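Long-range contacts in fructose-bisphosphatase (Pyrococcus horikoshii, PDB 1VDW), which probably hydrolyses the 1-phosphate of fructose 1,6-bisphosphate with the help of magnesium, as a homodimeric member of the inositol monophosphatase superfamily: residues N52-K57 against V83-G88; K131-N136 against V206-E211; S150-T155 against D188-I193; Y196-D201 against S229-V234. All coordinates share one frame; numbering follows the deposited sequence. Where two conformers were deposited one is given.

Contacts 1, 2 and 3 are largely buried, whereas contact 4 is partly open at its lysine and tyrosine. Contacts 1 and 2 both pack a helix on the large mixed sheet, about 20 Å apart between centres: the first purely through aliphatic carbons, the second around a serine-to-carbonyl bond. Contact 3 pairs two parallel strands of the smaller sheet through main-chain bonds. Contact 4 joins the N-terminal end of helix 199-211, whose C-terminal end serves contact 2, to the loop 229-234, whose carbonyl oxygens and Lys233 surround the Arg198 side chain. It also meets contact 1 where Asp201 OD1 approaches Asp84 OD2 at the predicted magnesium site, and contact 3 where Leu197 packs on Asp192.

Contact 1: N52-K57 against V83-G88; sequences NIIISK and VDPLDG. With EDO (1,2-ethanediol), chain C.
Ile54 and Ile55 project from helix 45-60 onto Val83 and Pro85, and everything that passes between the two segments is aliphatic. Pro85 offers its ring atoms CB and CG to Ile54 CG2, the CG2-to-CG distance being 3.5 Å; the two side chains cross at about a right angle, a snug fit for carbon. The other branch of Ile54, with CG1 anti to the backbone N (chi1 -167°), carries CD1 toward Val83 CG2, and those two side chains meet tip to tip. Both were deposited in two conformers, so the exact closeness of that pair is doubtful. Ile55 comes in at a slant and sets CD1 3.9 Å from Val83 CG1. Val101 and Val103 of strand 100-107 continue this apolar layer between helix and sheet.

The chain turns a corner at Pro85 as it runs through Asp-Pro-Leu-Asp-Gly, the metal-binding signature of the inositol monophosphatase superfamily; Asp84, Leu86 and Asp87 are predicted magnesium ligands.

Polar bonds lie beyond the apolar layer. A weak one, 3.3 Å from Leu86 N to Asp84 OD1, spans the corner. Asp87 OD1 receives a 2.6 Å bond from O2 of an ethanediol probably left by the crystallisation liquor. Asp87 OD2 accepts the backbone N of Ala176; an alanine here, lacking the carboxylate, would probably leave the Ala176 N-H without its mate and weaken the predicted metal site. Gly88 follows at the N-cap of helix 89-93.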
loop_
_atom_site.group_PDB
_atom_site.type_symbol
_atom_site.label_atom_id
_atom_site.label_comp_id
_atom_site.label_asym_id
_atom_site.label_seq_id
_atom_site.Cartn_x
_atom_site.Cartn_y
_atom_site.Cartn_z
ATOM N N ASN A 52 -12.742 -13.681 16.897
ATOM C CA ASN A 52 -13.969 -14.311 17.379
ATOM C C ASN A 52 -14.804 -14.949 16.284
ATOM O O ASN A 52 -15.221 -16.100 16.405
ATOM C CB ASN A 52 -14.850 -13.303 18.125
ATOM C CG ASN A 52 -14.310 -12.946 19.491
ATOM O OD1 ASN A 52 -13.490 -13.665 20.053
ATOM N ND2 ASN A 52 -14.786 -11.834 20.041
ATOM N N ILE A 53 -15.055 -14.200 15.218
ATOM C CA ILE A 53 -15.882 -14.698 14.128
ATOM C C ILE A 53 -15.282 -15.839 13.314
ATOM O O ILE A 53 -15.989 -16.782 12.955
ATOM C CB ILE A 53 -16.277 -13.556 13.160
ATOM C CG1 ILE A 53 -15.023 -12.903 12.573
ATOM C CG2 ILE A 53 -17.120 -12.524 13.896
ATOM C CD1 ILE A 53 -15.319 -11.785 11.591
ATOM N N ILE A 54 -13.985 -15.776 13.038
ATOM C CA ILE A 54 -13.355 -16.810 12.230
ATOM C C ILE A 54 -12.887 -18.044 13.000
ATOM O O ILE A 54 -13.091 -19.170 12.547
ATOM C CB ILE A 54 -12.170 -16.222 11.430
ATOM C CG1 ILE A 54 -11.718 -17.219 10.362
ATOM C CG2 ILE A 54 -11.023 -15.881 12.367
ATOM C CD1 ILE A 54 -10.745 -16.640 9.360
ATOM N N ILE A 55 -12.268 -17.848 14.158
ATOM C CA ILE A 55 -11.791 -18.983 14.937
ATOM C C ILE A 55 -12.947 -19.863 15.397
ATOM O O ILE A 55 -12.873 -21.090 15.316
ATOM C CB ILE A 55 -10.983 -18.520 16.166
ATOM C CG1 ILE A 55 -9.746 -17.742 15.707
ATOM C CG2 ILE A 55 -10.578 -19.722 17.008
ATOM C CD1 ILE A 55 -8.837 -18.519 14.769
ATOM N N SER A 56 -14.017 -19.236 15.871
ATOM C CA SER A 56 -15.182 -19.980 16.335
ATOM C C SER A 56 -15.749 -20.810 15.189
ATOM O O SER A 56 -16.155 -21.956 15.376
ATOM C CB SER A 56 -16.253 -19.019 16.855
ATOM O OG SER A 56 -16.716 -18.166 15.824
ATOM N N LYS A 57 -15.764 -20.221 14.000
ATOM C CA LYS A 57 -16.277 -20.884 12.808
ATOM C C LYS A 57 -15.612 -22.240 12.585
ATOM O O LYS A 57 -16.286 -23.261 12.441
ATOM C CB LYS A 57 -16.045 -19.989 11.587
ATOM C CG LYS A 57 -16.592 -20.531 10.279
ATOM C CD LYS A 57 -18.112 -20.485 10.240
ATOM C CE LYS A 57 -18.632 -20.799 8.844
ATOM N NZ LYS A 57 -20.118 -20.730 8.762
ATOM N N VAL A 83 -4.727 -20.007 9.915
ATOM C CA VAL A 83 -5.352 -18.734 9.604
ATOM C C VAL A 83 -4.824 -17.464 10.255
ATOM O O VAL A 83 -4.226 -17.483 11.330
ATOM C CB VAL A 83 -6.870 -18.850 9.937
ATOM C CG1 VAL A 83 -7.051 -19.168 11.410
ATOM C CG2 VAL A 83 -7.597 -17.570 9.579
ATOM N N ASP A 84 -5.047 -16.358 9.551
ATOM C CA ASP A 84 -4.723 -15.027 10.036
ATOM C C ASP A 84 -6.066 -14.315 9.870
ATOM O O ASP A 84 -6.448 -13.939 8.762
ATOM C CB ASP A 84 -3.662 -14.337 9.177
ATOM C CG ASP A 84 -3.239 -12.995 9.754
ATOM O OD1 ASP A 84 -3.901 -12.534 10.711
ATOM O OD2 ASP A 84 -2.254 -12.398 9.261
ATOM N N PRO A 85 -6.815 -14.146 10.969
ATOM C CA PRO A 85 -8.128 -13.490 10.959
ATOM C C PRO A 85 -8.128 -12.092 10.349
ATOM O O PRO A 85 -9.104 -11.666 9.732
ATOM C CB PRO A 85 -8.514 -13.471 12.437
ATOM C CG PRO A 85 -7.825 -14.681 12.983
ATOM C CD PRO A 85 -6.471 -14.605 12.328
ATOM N N LEU A 86 -7.035 -11.370 10.550
ATOM C CA LEU A 86 -6.916 -10.029 10.002
ATOM C C LEU A 86 -5.463 -9.654 9.815
ATOM O O LEU A 86 -4.760 -9.313 10.768
ATOM C CB LEU A 86 -7.592 -8.988 10.903
ATOM C CG LEU A 86 -7.465 -7.530 10.433
ATOM C CD1 LEU A 86 -8.245 -7.324 9.142
ATOM C CD2 LEU A 86 -7.975 -6.592 11.523
ATOM N N ASP A 87 -5.014 -9.760 8.573
ATOM C CA ASP A 87 -3.659 -9.382 8.214
ATOM C C ASP A 87 -3.759 -7.899 7.887
ATOM O O ASP A 87 -4.661 -7.485 7.172
ATOM C CB ASP A 87 -3.200 -10.154 6.981
ATOM C CG ASP A 87 -1.728 -9.955 6.686
ATOM O OD1 ASP A 87 -1.079 -9.160 7.398
ATOM O OD2 ASP A 87 -1.221 -10.592 5.747
ATOM N N GLY A 88 -2.850 -7.096 8.425
ATOM C CA GLY A 88 -2.889 -5.667 8.159
ATOM C C GLY A 88 -3.615 -4.881 9.234
ATOM O O GLY A 88 -4.275 -3.887 8.947
HETATM C C1 EDO C . 2.594 -9.673 9.381
HETATM O O1 EDO C . 1.525 -9.056 10.092
HETATM C C2 EDO C . 2.071 -10.189 8.028
HETATM O O2 EDO C . 1.553 -9.098 7.245
#

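Contact 2: K131-N136 against V206-E211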
loop_
_atom_site.group_PDB
_atom_site.type_symbol
_atom_site.label_atom_id
_atom_site.label_comp_id
_atom_site.label_asym_id
_atom_site.label_seq_id
_atom_site.Cartn_x
_atom_site.Cartn_y
_atom_site.Cartn_z
ATOM N N LYS A 131 -5.436 -27.774 -9.349
ATOM C CA LYS A 131 -6.437 -27.207 -10.242
ATOM C C LYS A 131 -6.016 -25.822 -10.717
ATOM O O LYS A 131 -5.966 -25.559 -11.919
ATOM C CB LYS A 131 -7.800 -27.127 -9.553
ATOM C CG LYS A 131 -8.902 -26.641 -10.483
ATOM C CD LYS A 131 -10.256 -26.624 -9.805
ATOM C CE LYS A 131 -11.332 -26.116 -10.754
ATOM N NZ LYS A 131 -11.429 -26.939 -11.990
ATOM N N GLY A 132 -5.712 -24.938 -9.773
ATOM C CA GLY A 132 -5.284 -23.602 -10.136
ATOM C C GLY A 132 -5.612 -22.563 -9.084
ATOM O O GLY A 132 -6.187 -22.875 -8.040
ATOM N N SER A 133 -5.213 -21.324 -9.355
ATOM C CA SER A 133 -5.502 -20.215 -8.453
ATOM C C SER A 133 -6.429 -19.278 -9.197
ATOM O O SER A 133 -6.360 -19.168 -10.424
ATOM C CB SER A 133 -4.225 -19.503 -8.028
ATOM O OG SER A 133 -3.536 -20.306 -7.087
ATOM N N TYR A 134 -7.291 -18.602 -8.446
ATOM C CA TYR A 134 -8.296 -17.732 -9.035
ATOM C C TYR A 134 -8.523 -16.451 -8.250
ATOM O O TYR A 134 -8.211 -16.369 -7.060
ATOM C CB TYR A 134 -9.634 -18.488 -9.087
ATOM C CG TYR A 134 -9.565 -19.825 -9.782
ATOM C CD1 TYR A 134 -9.910 -19.947 -11.126
ATOM C CD2 TYR A 134 -9.105 -20.960 -9.110
ATOM C CE1 TYR A 134 -9.794 -21.162 -11.789
ATOM C CE2 TYR A 134 -8.985 -22.182 -9.765
ATOM C CZ TYR A 134 -9.329 -22.274 -11.104
ATOM O OH TYR A 134 -9.192 -23.477 -11.763
ATOM N N LEU A 135 -9.062 -15.454 -8.944
ATOM C CA LEU A 135 -9.449 -14.182 -8.346
ATOM C C LEU A 135 -10.893 -13.991 -8.806
ATOM O O LEU A 135 -11.158 -13.846 -10.005
ATOM C CB LEU A 135 -8.590 -13.018 -8.847
ATOM C CG LEU A 135 -9.112 -11.642 -8.408
ATOM C CD1 LEU A 135 -9.250 -11.571 -6.894
ATOM C CD2 LEU A 135 -8.171 -10.563 -8.905
ATOM N N ASN A 136 -11.822 -14.012 -7.859
ATOM C CA ASN A 136 -13.239 -13.875 -8.167
ATOM C C ASN A 136 -13.678 -14.871 -9.236
ATOM O O ASN A 136 -14.506 -14.567 -10.100
ATOM C CB ASN A 136 -13.572 -12.434 -8.571
ATOM C CG ASN A 136 -13.440 -11.475 -7.405
ATOM O OD1 ASN A 136 -13.331 -11.905 -6.258
ATOM N ND2 ASN A 136 -13.461 -10.178 -7.685
ATOM N N VAL A 206 1.199 -18.567 0.286
ATOM C CA VAL A 206 2.135 -19.502 -0.324
ATOM C C VAL A 206 1.390 -20.513 -1.195
ATOM O O VAL A 206 1.810 -20.804 -2.316
ATOM C CB VAL A 206 2.959 -20.242 0.753
ATOM C CG1 VAL A 206 3.735 -21.395 0.126
ATOM C CG2 VAL A 206 3.926 -19.271 1.412
ATOM N N VAL A 207 0.281 -21.040 -0.688
ATOM C CA VAL A 207 -0.499 -22.001 -1.463
ATOM C C VAL A 207 -1.016 -21.359 -2.748
ATOM O O VAL A 207 -0.904 -21.928 -3.833
ATOM C CB VAL A 207 -1.708 -22.532 -0.657
ATOM C CG1 VAL A 207 -2.629 -23.349 -1.562
ATOM C CG2 VAL A 207 -1.228 -23.397 0.497
ATOM N N ILE A 208 -1.569 -20.158 -2.627
ATOM C CA ILE A 208 -2.110 -19.475 -3.785
ATOM C C ILE A 208 -1.036 -19.065 -4.788
ATOM O O ILE A 208 -1.197 -19.275 -5.993
ATOM C CB ILE A 208 -2.945 -18.258 -3.329
ATOM C CG1 ILE A 208 -4.180 -18.763 -2.575
ATOM C CG2 ILE A 208 -3.346 -17.398 -4.521
ATOM C CD1 ILE A 208 -4.926 -17.692 -1.814
ATOM N N ALA A 209 0.062 -18.495 -4.303
ATOM C CA ALA A 209 1.133 -18.081 -5.197
ATOM C C ALA A 209 1.763 -19.285 -5.891
ATOM O O ALA A 209 2.029 -19.242 -7.091
ATOM C CB ALA A 209 2.189 -17.300 -4.421
ATOM N N ARG A 210 1.991 -20.364 -5.150
ATOM C CA ARG A 210 2.585 -21.551 -5.751
ATOM C C ARG A 210 1.726 -22.128 -6.860
ATOM O O ARG A 210 2.228 -22.431 -7.939
ATOM C CB ARG A 210 2.839 -22.623 -4.696
ATOM C CG ARG A 210 4.132 -22.425 -3.965
ATOM C CD ARG A 210 4.327 -23.446 -2.873
ATOM N NE ARG A 210 5.699 -23.386 -2.383
ATOM C CZ ARG A 210 6.107 -23.886 -1.225
ATOM N NH1 ARG A 210 5.247 -24.491 -0.416
ATOM N NH2 ARG A 210 7.379 -23.767 -0.872
ATOM N N GLU A 211 0.430 -22.282 -6.611
ATOM C CA GLU A 211 -0.438 -22.837 -7.641
ATOM C C GLU A 211 -0.492 -21.914 -8.856
ATOM O O GLU A 211 -0.733 -22.369 -9.972
ATOM C CB GLU A 211 -1.838 -23.090 -7.080
ATOM C CG GLU A 211 -2.818 -23.746 -8.052
ATOM C CD GLU A 211 -2.297 -25.028 -8.690
ATOM O OE1 GLU A 211 -1.670 -25.851 -7.988
ATOM O OE2 GLU A 211 -2.534 -25.221 -9.902
#
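Ser133 OG donates to Ile208 O at 2.8 Å, the one hydrogen bond between residues 131-136 and 206-211. OG lies in the plane of the Ile208 carbonyl and meets a lone pair of that oxygen, with a C=O...OG angle of 124°. Its torsion explains the reach: OG stands anti to the serine carbonyl carbon (chi1 -74°), beside the backbone N, and is thereby turned to the helix. There it is also packed by carbon, with Glu211 CB 3.3 Å away from OG and Ile208 CG2 on the serine CB at 4.2 Å.

Glu211 makes the larger part of the remaining contact. Its chain bends at chi2, which folds the side chain over the strand backbone and brings CG to 3.2 Å from Gly132 CA, a tight fit. The carboxylate then comes up beside the peptide: OE2 is 3.2 Å from Gly132 N, but the angle is too poor for a bond, while OE1 accepts the backbone N of Gly130. Gly132 shares with Lys131 a classic beta bulge opposite Ile128, and its backbone angles suit a residue with no CB.

The axis of residues 206-211 passes 7.2 Å from that of strand 132-135, at 109° between their directions. Helix 199-211 lies across the large mixed sheet: Ile208 rests on Ile116 and Val207 on Ala114 of strand 110-118, while Ser133 pairs through its backbone with Ile140 on edge strand 138-140.

Contact 3: S150-T155 against D188-I193; sequences SISFYT and DAVVDI
Ser150 and Asp188 open the pairing with two bonds. Asp188 N gives a nearly linear bond to Ser150 O at 2.8 Å, and Asp188 OD2 answers by taking Ser150 N at 2.8 Å on its anti lone pair, standing in for the main-chain acceptor. With CG beside its own N and anti to the carbonyl carbon (chi1 -60°), the aspartate is placed to do so. From there strands 150-154 and 189-193 run parallel, 11° apart, in the five-stranded mixed sheet of the C-terminal half of this layered alpha/beta phosphatase. Ser152 N binds Ala189 O, Ser152 O accepts Val191 N, Tyr154 N reaches Val191 O at 2.8 Å, and Tyr154 O accepts Ile193 N. Ala189 N is the exception, buried with no partner.

Side-chain polar groups are satisfied largely from outside. Glu178 binds Ser152 OG through OE2 and Tyr154 OH through OE1; Ser150 OG bonds to Arg168, and Thr155 OG1 to the N of Gly157. Arg194 holds Asp192 OD2, which sits over one face of the Tyr154 ring, 3.6 Å from CG; ring and carboxylate planes are 8° apart. On the opposite face of the sheet Phe153 and Val191 lie side by side, CD1 to CG1 3.8 Å, under helices 160-164 and 242-250.

Asp188 has further partners, Arg143 at OD2 and Asn240 at OD1. With an alanine at Asp188, Ser150 N would probably lose its acceptor and the Arg143 guanidinium its countercharge. One guanidinium, one amide and a peptide N-H converge on this carboxylate, which probably favours its ionised form.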
loop_
_atom_site.group_PDB
_atom_site.type_symbol
_atom_site.label_atom_id
_atom_site.label_comp_id
_atom_site.label_asym_id
_atom_site.label_seq_id
_atom_site.Cartn_x
_atom_site.Cartn_y
_atom_site.Cartn_z
ATOM N N SER A 150 9.415 -5.435 -9.979
ATOM C CA SER A 150 8.711 -4.658 -8.967
ATOM C C SER A 150 8.502 -5.683 -7.865
ATOM O O SER A 150 7.936 -6.748 -8.111
ATOM C CB SER A 150 7.361 -4.170 -9.487
ATOM O OG SER A 150 7.533 -3.276 -10.570
ATOM N N ILE A 151 8.949 -5.373 -6.655
ATOM C CA ILE A 151 8.832 -6.338 -5.574
ATOM C C ILE A 151 8.345 -5.768 -4.258
ATOM O O ILE A 151 8.376 -4.561 -4.042
ATOM C CB ILE A 151 10.214 -7.003 -5.282
ATOM C CG1 ILE A 151 11.144 -6.014 -4.562
ATOM C CG2 ILE A 151 10.855 -7.465 -6.591
ATOM C CD1 ILE A 151 12.392 -6.657 -3.962
ATOM N N SER A 152 7.860 -6.661 -3.400
ATOM C CA SER A 152 7.498 -6.303 -2.036
ATOM C C SER A 152 8.795 -6.637 -1.291
ATOM O O SER A 152 9.407 -7.683 -1.544
ATOM C CB SER A 152 6.333 -7.157 -1.537
ATOM O OG SER A 152 6.231 -7.135 -0.127
ATOM N N PHE A 153 9.213 -5.758 -0.388
ATOM C CA PHE A 153 10.471 -5.956 0.318
ATOM C C PHE A 153 10.413 -5.520 1.774
ATOM O O PHE A 153 10.034 -4.387 2.075
ATOM C CB PHE A 153 11.572 -5.184 -0.436
ATOM C CG PHE A 153 12.966 -5.360 0.120
ATOM C CD1 PHE A 153 13.412 -6.593 0.590
ATOM C CD2 PHE A 153 13.860 -4.291 0.099
ATOM C CE1 PHE A 153 14.730 -6.757 1.026
ATOM C CE2 PHE A 153 15.176 -4.448 0.533
ATOM C CZ PHE A 153 15.608 -5.683 0.996
ATOM N N TYR A 154 10.787 -6.443 2.660
ATOM C CA TYR A 154 10.834 -6.211 4.103
ATOM C C TYR A 154 12.183 -6.700 4.626
ATOM O O TYR A 154 12.564 -7.850 4.395
ATOM C CB TYR A 154 9.767 -7.019 4.848
ATOM C CG TYR A 154 8.323 -6.653 4.596
ATOM C CD1 TYR A 154 7.598 -5.922 5.536
ATOM C CD2 TYR A 154 7.658 -7.115 3.469
ATOM C CE1 TYR A 154 6.246 -5.670 5.364
ATOM C CE2 TYR A 154 6.304 -6.866 3.285
ATOM C CZ TYR A 154 5.609 -6.148 4.243
ATOM O OH TYR A 154 4.263 -5.924 4.098
ATOM N N THR A 155 12.896 -5.833 5.335
ATOM C CA THR A 155 14.176 -6.205 5.924
ATOM C C THR A 155 14.453 -5.308 7.118
ATOM O O THR A 155 13.921 -4.205 7.216
ATOM C CB THR A 155 15.340 -6.069 4.926
ATOM O OG1 THR A 155 16.555 -6.493 5.561
ATOM C CG2 THR A 155 15.490 -4.627 4.468
ATOM N N ASP A 188 6.614 -8.993 -9.105
ATOM C CA ASP A 188 7.483 -10.061 -9.598
ATOM C C ASP A 188 8.053 -10.892 -8.453
ATOM O O ASP A 188 8.434 -12.044 -8.649
ATOM C CB ASP A 188 8.628 -9.472 -10.416
ATOM C CG ASP A 188 8.137 -8.697 -11.616
ATOM O OD1 ASP A 188 7.646 -9.327 -12.578
ATOM O OD2 ASP A 188 8.234 -7.455 -11.584
ATOM N N ALA A 189 8.121 -10.308 -7.261
ATOM C CA ALA A 189 8.644 -11.024 -6.102
ATOM C C ALA A 189 8.178 -10.403 -4.790
ATOM O O ALA A 189 7.759 -9.244 -4.744
ATOM C CB ALA A 189 10.181 -11.046 -6.144
ATOM N N VAL A 190 8.245 -11.207 -3.735
ATOM C CA VAL A 190 7.899 -10.803 -2.377
ATOM C C VAL A 190 9.064 -11.309 -1.539
ATOM O O VAL A 190 9.348 -12.511 -1.504
ATOM C CB VAL A 190 6.591 -11.450 -1.888
ATOM C CG1 VAL A 190 6.343 -11.082 -0.429
ATOM C CG2 VAL A 190 5.430 -10.975 -2.747
ATOM N N VAL A 191 9.733 -10.383 -0.871
ATOM C CA VAL A 191 10.905 -10.702 -0.075
ATOM C C VAL A 191 10.746 -10.194 1.345
ATOM O O VAL A 191 10.600 -8.993 1.565
ATOM C CB VAL A 191 12.155 -10.043 -0.695
ATOM C CG1 VAL A 191 13.400 -10.401 0.111
ATOM C CG2 VAL A 191 12.301 -10.472 -2.140
ATOM N N ASP A 192 10.750 -11.105 2.312
ATOM C CA ASP A 192 10.643 -10.714 3.712
ATOM C C ASP A 192 11.693 -11.500 4.472
ATOM O O ASP A 192 11.562 -12.714 4.666
ATOM C CB ASP A 192 9.256 -11.027 4.275
ATOM C CG ASP A 192 9.028 -10.407 5.649
ATOM O OD1 ASP A 192 9.985 -10.355 6.455
ATOM O OD2 ASP A 192 7.886 -9.982 5.922
ATOM N N ILE A 193 12.739 -10.799 4.894
ATOM C CA ILE A 193 13.841 -11.434 5.604
ATOM C C ILE A 193 14.035 -10.860 7.002
ATOM O O ILE A 193 15.152 -10.807 7.520
ATOM C CB ILE A 193 15.148 -11.307 4.781
ATOM C CG1 ILE A 193 15.454 -9.834 4.488
ATOM C CG2 ILE A 193 15.002 -12.066 3.470
ATOM C CD1 ILE A 193 16.733 -9.615 3.686
#

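Contact 4: Y196-D201 against S229-V234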
loop_
_atom_site.group_PDB
_atom_site.type_symbol
_atom_site.label_atom_id
_atom_site.label_comp_id
_atom_site.label_asym_id
_atom_site.label_seq_id
_atom_site.Cartn_x
_atom_site.Cartn_y
_atom_site.Cartn_z
ATOM N N TYR A 196 10.529 -12.303 11.114
ATOM C CA TYR A 196 9.350 -11.800 11.816
ATOM C C TYR A 196 8.047 -12.549 11.521
ATOM O O TYR A 196 7.205 -12.713 12.402
ATOM C CB TYR A 196 9.180 -10.323 11.449
ATOM C CG TYR A 196 7.932 -9.649 11.972
ATOM C CD1 TYR A 196 7.869 -9.168 13.279
ATOM C CD2 TYR A 196 6.826 -9.457 11.143
ATOM C CE1 TYR A 196 6.735 -8.505 13.749
ATOM C CE2 TYR A 196 5.691 -8.798 11.601
ATOM C CZ TYR A 196 5.653 -8.321 12.901
ATOM O OH TYR A 196 4.537 -7.650 13.347
ATOM N N LEU A 197 7.872 -12.981 10.278
ATOM C CA LEU A 197 6.655 -13.681 9.875
ATOM C C LEU A 197 6.457 -15.023 10.558
ATOM O O LEU A 197 7.414 -15.667 10.976
ATOM C CB LEU A 197 6.658 -13.900 8.361
ATOM C CG LEU A 197 6.653 -12.658 7.469
ATOM C CD1 LEU A 197 6.839 -13.081 6.021
ATOM C CD2 LEU A 197 5.351 -11.897 7.645
ATOM N N ARG A 198 5.196 -15.432 10.663
ATOM C CA ARG A 198 4.835 -16.716 11.254
ATOM C C ARG A 198 4.153 -17.524 10.153
ATOM O O ARG A 198 3.691 -16.957 9.160
ATOM C CB ARG A 198 3.865 -16.515 12.419
ATOM C CG ARG A 198 4.379 -15.569 13.492
ATOM C CD ARG A 198 5.608 -16.128 14.186
ATOM N NE ARG A 198 5.319 -16.546 15.554
ATOM C CZ ARG A 198 4.977 -15.713 16.533
ATOM N NH1 ARG A 198 4.883 -14.410 16.298
ATOM N NH2 ARG A 198 4.728 -16.181 17.749
ATOM N N PRO A 199 4.084 -18.856 10.303
ATOM C CA PRO A 199 3.437 -19.675 9.273
ATOM C C PRO A 199 1.995 -19.230 9.014
ATOM O O PRO A 199 1.501 -19.310 7.889
ATOM C CB PRO A 199 3.515 -21.082 9.859
ATOM C CG PRO A 199 4.790 -21.039 10.643
ATOM C CD PRO A 199 4.690 -19.706 11.345
ATOM N N THR A 200 1.330 -18.757 10.062
ATOM C CA THR A 200 -0.050 -18.295 9.955
ATOM C C THR A 200 -0.189 -17.086 9.027
ATOM O O THR A 200 -1.238 -16.886 8.404
ATOM C CB THR A 200 -0.615 -17.933 11.346
ATOM O OG1 THR A 200 0.310 -17.079 12.032
ATOM C CG2 THR A 200 -0.836 -19.194 12.171
ATOM N N ASP A 201 0.868 -16.284 8.933
ATOM C CA ASP A 201 0.851 -15.099 8.078
ATOM C C ASP A 201 0.945 -15.438 6.599
ATOM O O ASP A 201 0.324 -14.786 5.757
ATOM C CB ASP A 201 2.039 -14.177 8.381
ATOM C CG ASP A 201 1.979 -13.558 9.755
ATOM O OD1 ASP A 201 0.890 -13.109 10.167
ATOM O OD2 ASP A 201 3.042 -13.495 10.414
ATOM N N SER A 229 2.559 -24.346 13.107
ATOM C CA SER A 229 3.068 -23.609 14.252
ATOM C C SER A 229 2.661 -22.146 14.152
ATOM O O SER A 229 2.541 -21.597 13.055
ATOM C CB SER A 229 4.594 -23.712 14.310
ATOM O OG SER A 229 5.116 -22.914 15.356
ATOM N N ALA A 230 2.445 -21.517 15.301
ATOM C CA ALA A 230 2.060 -20.114 15.338
ATOM C C ALA A 230 3.182 -19.285 15.951
ATOM O O ALA A 230 3.055 -18.072 16.106
ATOM C CB ALA A 230 0.782 -19.946 16.152
ATOM N N THR A 231 4.286 -19.950 16.285
ATOM C CA THR A 231 5.432 -19.285 16.900
ATOM C C THR A 231 6.698 -19.314 16.042
ATOM O O THR A 231 7.576 -18.465 16.192
ATOM C CB THR A 231 5.758 -19.918 18.264
ATOM O OG1 THR A 231 6.035 -21.313 18.091
ATOM C CG2 THR A 231 4.584 -19.755 19.216
ATOM N N GLU A 232 6.792 -20.296 15.152
ATOM C CA GLU A 232 7.951 -20.427 14.275
ATOM C C GLU A 232 8.140 -19.182 13.406
ATOM O O GLU A 232 7.198 -18.717 12.763
ATOM C CB GLU A 232 7.785 -21.663 13.387
ATOM C CG GLU A 232 8.816 -21.795 12.281
ATOM C CD GLU A 232 8.618 -23.052 11.455
ATOM O OE1 GLU A 232 9.261 -23.176 10.391
ATOM O OE2 GLU A 232 7.821 -23.919 11.872
ATOM N N LYS A 233 9.357 -18.645 13.390
ATOM C CA LYS A 233 9.656 -17.462 12.586
ATOM C C LYS A 233 10.068 -17.911 11.194
ATOM O O LYS A 233 10.838 -18.859 11.044
ATOM C CB LYS A 233 10.786 -16.650 13.223
ATOM C CG LYS A 233 10.471 -16.127 14.614
ATOM C CD LYS A 233 9.287 -15.174 14.595
ATOM C CE LYS A 233 8.938 -14.700 15.999
ATOM N NZ LYS A 233 8.544 -15.831 16.885
ATOM N N VAL A 234 9.562 -17.232 10.172
ATOM C CA VAL A 234 9.886 -17.604 8.807
ATOM C C VAL A 234 10.273 -16.424 7.924
ATOM O O VAL A 234 9.807 -15.298 8.115
ATOM C CB VAL A 234 8.694 -18.347 8.143
ATOM C CG1 VAL A 234 7.461 -17.461 8.153
ATOM C CG2 VAL A 234 9.050 -18.751 6.721
HETATM O O HOH W 1 10.028 -12.373 8.328
#
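The backbones of Leu197 and Val234 come together, CA atoms 5.2 Å apart, through a single bond from Val234 N to Leu197 O (2.8 Å), the donor above the carbonyl plane. The loop before Val234 begins with an ST turn that widens into an ST motif, Ser229 OG accepting both Thr231 N and Glu232 N. Facing it, Arg198 is the N-cap residue of helix 199-211; its N is bound by OD2 of Asp201, a predicted magnesium ligand.

Bends at chi2 and chi3 (-109°) fold the Arg198 side chain over the loop. Ala230 O lies over one face of the guanidinium, and Lys233 NZ sits above the centre of the other, 3.5 Å from the plane. The two cations are probably eased by separate partners: Arg198 NH1 forms a salt bridge to Glu68, another predicted metal ligand, while Lys233 NZ donates to Thr231 O at 2.9 Å in the carbonyl plane. Pro199 packs against the same loop, its CD 3.0 Å from Glu232 O and close to Ser229 O, a buried oxygen with no polar partner. Beside the Leu197-Val234 pair one water accepts from Tyr196 N at 2.8 Å and donates to Val234 O at 2.9 Å.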